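Local coordinates for protein 401aa long hypothetical glucose-1-phosphate thymidylyltransferase (Sulfolobus tokodaii, PDB 2GGO) that makes nucleotide sugars by transferring a nucleotidyl group from a nucleoside triphosphate to a sugar 1-phosphate, and probably also acetylates amino-sugar precursors of UDP-GlcNAc and UDP-GalNAc, at residues A[57-60]-A[61-65]. Sequence-based numbering, arbitrary orientation.
Sequences NKEY and FEKKL
F61 turns the edge of its ring to the backbone of N57, one helical turn earlier. Its CD2 lies 3.0 Å from the N57 carbonyl O, near the ring plane. CE2 meets CB of N57 at 3.7 Å. CG of F61 is anti to its own carbonyl carbon (chi1 -76°), which swings the ring back toward N57. The same O of N57 takes a weak, nearly straight bond from F61 N. Three more i to i+4 backbone bonds follow: E62 N to K58 O, K63 N to E59 O (3.0 Å) and K64 N to Y60 O.

On the outer face E59 and K63 are crossed. The carboxylate of E59 lies against CD and CE of the lysine, with OE1 3.2 Å from K63 CE. NZ of K63 stays 4.1 Å from OE1, too far for a salt bridge. K58 and E62 meet more loosely, OE1 of E62 lying 3.6 Å from CG of K58. Y60 and K64 point the same way, with CE2 of Y60 4.0 Å from CG of K64.

Buried F61 meets F25 edge-to-face and also touches P22 and I34. With an alanine here, the underside of the helix would probably be left with a gap and F25 would lose its edge-to-face partner. The ring of Y60 also meets F25, beside R21 and P22. The side chain of N57 is about 6 Å from G9, which probably binds the nucleoside triphosphate. Helix 58-64 is the crossover of a beta-alpha-beta unit in the nucleotidyltransferase domain. It links parallel strands 48-53 and 69-72; F61 rests on V51, V53 and I70. L65, just past the helix, packs on I34 and I38 of helix 33-43.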
# COMPACT_ATOMS: atom_id res chain seq x y z
N ASN A 57 16.20 -3.51 -6.21
CA ASN A 57 15.54 -3.90 -4.95
C ASN A 57 15.91 -5.29 -4.40
O ASN A 57 15.52 -5.66 -3.29
CB ASN A 57 14.01 -3.72 -5.05
CG ASN A 57 13.59 -2.27 -5.32
OD1 ASN A 57 14.37 -1.33 -5.12
ND2 ASN A 57 12.35 -2.08 -5.79
N LYS A 58 16.68 -6.04 -5.17
CA LYS A 58 17.12 -7.41 -4.81
C LYS A 58 17.70 -7.56 -3.40
O LYS A 58 17.43 -8.54 -2.71
CB LYS A 58 18.14 -7.89 -5.86
CG LYS A 58 18.99 -9.09 -5.48
CD LYS A 58 20.44 -8.98 -6.08
CE LYS A 58 21.22 -7.66 -5.69
NZ LYS A 58 21.99 -7.67 -4.38
N GLU A 59 18.53 -6.60 -3.01
CA GLU A 59 19.27 -6.68 -1.75
C GLU A 59 18.36 -6.50 -0.54
O GLU A 59 18.50 -7.20 0.48
CB GLU A 59 20.36 -5.59 -1.70
CG GLU A 59 21.21 -5.63 -0.41
CD GLU A 59 21.21 -4.30 0.40
OE1 GLU A 59 22.31 -3.90 0.86
OE2 GLU A 59 20.14 -3.68 0.61
N TYR A 60 17.47 -5.51 -0.67
CA TYR A 60 16.48 -5.16 0.34
C TYR A 60 15.58 -6.37 0.73
O TYR A 60 15.42 -6.68 1.92
CB TYR A 60 15.63 -3.98 -0.19
CG TYR A 60 14.83 -3.28 0.89
CD1 TYR A 60 15.26 -2.08 1.44
CD2 TYR A 60 13.66 -3.84 1.38
CE1 TYR A 60 14.53 -1.46 2.43
CE2 TYR A 60 12.95 -3.23 2.37
CZ TYR A 60 13.37 -2.04 2.88
OH TYR A 60 12.60 -1.47 3.88
N PHE A 61 15.02 -7.02 -0.29
CA PHE A 61 14.16 -8.19 -0.10
C PHE A 61 14.89 -9.33 0.57
O PHE A 61 14.43 -9.88 1.55
CB PHE A 61 13.56 -8.65 -1.44
CG PHE A 61 12.44 -7.79 -1.95
CD1 PHE A 61 11.12 -8.14 -1.71
CD2 PHE A 61 12.71 -6.63 -2.67
CE1 PHE A 61 10.06 -7.36 -2.19
CE2 PHE A 61 11.67 -5.84 -3.19
CZ PHE A 61 10.35 -6.19 -2.93
N GLU A 62 16.06 -9.66 0.05
CA GLU A 62 16.89 -10.69 0.64
C GLU A 62 17.13 -10.41 2.11
O GLU A 62 17.01 -11.30 2.93
CB GLU A 62 18.21 -10.87 -0.13
CG GLU A 62 18.37 -12.25 -0.75
CD GLU A 62 19.11 -12.24 -2.11
OE1 GLU A 62 19.50 -11.14 -2.60
OE2 GLU A 62 19.31 -13.35 -2.69
N LYS A 63 17.42 -9.16 2.44
CA LYS A 63 17.74 -8.80 3.82
C LYS A 63 16.57 -8.94 4.78
O LYS A 63 16.76 -9.36 5.91
CB LYS A 63 18.35 -7.39 3.89
CG LYS A 63 19.84 -7.43 3.58
CD LYS A 63 20.41 -6.11 3.04
CE LYS A 63 21.96 -6.10 3.13
NZ LYS A 63 22.49 -5.77 4.51
N LYS A 64 15.36 -8.61 4.29
CA LYS A 64 14.13 -8.60 5.11
C LYS A 64 13.34 -9.92 5.15
O LYS A 64 12.77 -10.27 6.18
CB LYS A 64 13.23 -7.44 4.67
CG LYS A 64 13.74 -6.05 5.03
CD LYS A 64 13.34 -5.64 6.45
CE LYS A 64 12.09 -4.76 6.46
NZ LYS A 64 11.06 -5.21 7.49
N LEU A 65 13.32 -10.68 4.06
CA LEU A 65 12.44 -11.85 3.99
C LEU A 65 13.16 -13.15 4.28
O LEU A 65 13.95 -13.61 3.45
CB LEU A 65 11.77 -11.91 2.62
CG LEU A 65 10.83 -10.74 2.29
CD1 LEU A 65 10.34 -10.86 0.90
CD2 LEU A 65 9.71 -10.74 3.25